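Local coordinates for SAM-dependent methyltransferase (Geobacter sulfurreducens, PDB 5BP7), which binds S-adenosyl-L-homocysteine and, judging from its family, probably transfers methyl groups from S-adenosylmethionine, at residues G128-V133 with R151-G156. Numbering follows the deposited sequence.
With SAH (S-adenosyl-L-homocysteine), chain D.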
# COMPACT_ATOMS: atom_id res chain seq x y z
N GLY A 128 -16.40 -0.78 -9.07
CA GLY A 128 -15.93 0.16 -10.09
C GLY A 128 -14.43 0.47 -9.98
O GLY A 128 -13.80 0.79 -10.97
N VAL A 129 -13.88 0.33 -8.77
CA VAL A 129 -12.44 0.34 -8.55
C VAL A 129 -12.06 -0.86 -7.69
O VAL A 129 -12.61 -1.04 -6.60
CB VAL A 129 -12.00 1.63 -7.84
CG1 VAL A 129 -10.51 1.61 -7.57
CG2 VAL A 129 -12.36 2.84 -8.68
N ALA A 130 -11.16 -1.71 -8.20
CA ALA A 130 -10.65 -2.87 -7.47
C ALA A 130 -9.17 -2.65 -7.25
O ALA A 130 -8.38 -2.64 -8.22
CB ALA A 130 -10.89 -4.14 -8.24
N ALA A 131 -8.77 -2.53 -5.99
CA ALA A 131 -7.45 -2.04 -5.63
C ALA A 131 -6.62 -2.98 -4.77
O ALA A 131 -7.13 -3.62 -3.87
CB ALA A 131 -7.59 -0.72 -4.93
N CYS A 132 -5.32 -3.03 -5.05
CA CYS A 132 -4.33 -3.61 -4.14
C CYS A 132 -3.10 -2.72 -4.18
O CYS A 132 -2.27 -2.79 -5.11
CB CYS A 132 -3.99 -5.04 -4.52
SG CYS A 132 -2.77 -5.79 -3.41
N VAL A 133 -3.00 -1.86 -3.16
CA VAL A 133 -2.03 -0.76 -3.13
C VAL A 133 -0.92 -1.12 -2.15
O VAL A 133 -1.00 -0.86 -0.96
CB VAL A 133 -2.72 0.57 -2.74
CG1 VAL A 133 -1.76 1.74 -2.73
CG2 VAL A 133 -3.80 0.87 -3.75
N ARG A 151 -11.34 -10.34 -11.25
CA ARG A 151 -12.53 -11.12 -10.93
C ARG A 151 -13.58 -10.37 -10.10
O ARG A 151 -14.72 -10.82 -10.05
CB ARG A 151 -12.12 -12.42 -10.25
CG ARG A 151 -11.32 -13.25 -11.22
CD ARG A 151 -10.82 -14.50 -10.57
NE ARG A 151 -9.95 -15.23 -11.49
CZ ARG A 151 -10.28 -16.35 -12.14
NH1 ARG A 151 -9.40 -16.91 -12.95
NH2 ARG A 151 -11.47 -16.93 -11.97
N SER A 152 -13.20 -9.27 -9.46
CA SER A 152 -14.13 -8.43 -8.69
C SER A 152 -14.50 -7.15 -9.40
O SER A 152 -15.20 -6.30 -8.83
CB SER A 152 -13.51 -8.08 -7.32
OG SER A 152 -13.32 -9.22 -6.53
N LEU A 153 -14.07 -6.99 -10.64
CA LEU A 153 -14.22 -5.72 -11.31
C LEU A 153 -15.52 -5.65 -12.07
O LEU A 153 -15.80 -6.53 -12.87
CB LEU A 153 -13.06 -5.51 -12.28
CG LEU A 153 -12.88 -4.10 -12.82
CD1 LEU A 153 -12.33 -3.18 -11.74
CD2 LEU A 153 -11.91 -4.15 -13.99
N ARG A 154 -16.31 -4.60 -11.86
CA ARG A 154 -17.51 -4.45 -12.67
C ARG A 154 -17.14 -3.94 -14.05
O ARG A 154 -16.08 -3.31 -14.21
CB ARG A 154 -18.58 -3.60 -12.00
CG ARG A 154 -18.33 -2.12 -11.96
CD ARG A 154 -19.59 -1.34 -12.26
NE ARG A 154 -19.35 0.07 -12.01
CZ ARG A 154 -18.63 0.89 -12.79
NH1 ARG A 154 -18.04 0.48 -13.92
NH2 ARG A 154 -18.48 2.15 -12.41
N PRO A 155 -17.98 -4.24 -15.06
CA PRO A 155 -17.70 -3.78 -16.41
C PRO A 155 -17.40 -2.30 -16.42
O PRO A 155 -18.12 -1.53 -15.82
CB PRO A 155 -19.02 -4.07 -17.18
CG PRO A 155 -19.73 -5.13 -16.39
CD PRO A 155 -19.13 -5.17 -15.01
N GLY A 156 -16.34 -1.90 -17.10
CA GLY A 156 -15.98 -0.48 -17.20
C GLY A 156 -15.14 0.02 -16.04
O GLY A 156 -14.73 1.16 -16.04
N SAH D . -2.85 -0.12 0.95
CA SAH D . -2.56 0.22 2.40
CB SAH D . -1.63 -0.79 3.10
CG SAH D . -0.31 -1.17 2.42
SD SAH D . 0.79 -1.97 3.57
C SAH D . -2.00 1.61 2.56
O SAH D . -1.68 2.29 1.58
OXT SAH D . -1.86 2.11 3.68
C5' SAH D . 0.50 -3.73 3.37
C4' SAH D . -0.77 -4.13 4.11
O4' SAH D . -1.22 -5.41 3.68
C3' SAH D . -0.62 -4.19 5.63
O3' SAH D . -1.62 -3.34 6.21
C2' SAH D . -0.86 -5.64 6.01
O2' SAH D . -1.61 -5.76 7.22
C1' SAH D . -1.69 -6.10 4.83
N9 SAH D . -1.66 -7.51 4.44
C8 SAH D . -0.57 -8.33 4.27
N7 SAH D . -0.91 -9.53 3.86
C5 SAH D . -2.30 -9.48 3.74
C6 SAH D . -3.27 -10.43 3.35
N6 SAH D . -2.93 -11.70 2.99
N1 SAH D . -4.58 -10.07 3.33
C2 SAH D . -4.91 -8.82 3.70
N3 SAH D . -4.08 -7.84 4.09
C4 SAH D . -2.77 -8.24 4.09
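The carbonyl O of V133 is gripped by two donors, the amino N of SAH at 2.8 Å and ND2 of N41, and so marks the cofactor end of strand 127-133 in this Rossmann-like methyltransferase sheet. At the far end of the same strand, the chain returning from helix 142-150 passes G128 and A130 before it enters strand 157-166, the neighbouring parallel strand; this is a beta-alpha-beta crossover, and here the segment leading into the second strand meets the start of the first through two side chains, R154 over G128 and L153 against A130. CG of R154 lies between backbone N and carbonyl carbon (chi1 74°) and the chain bends at chi2, which folds the guanidinium back over the glycine: CA of G128 sits 3.8 Å above the centre of one face. The aliphatic part joins in, with R154 CG 3.7 Å from G128 N. In the guanidinium plane, R154 NH1 donates to P155 O at 2.8 Å, a bond bent to 140° at the hydrogen that ties the group to its own turn. Deeper in, where L149 of the helix also touches A130, one branch of L153 reaches the strand, its CD1 meeting A130 CB at 3.9 Å.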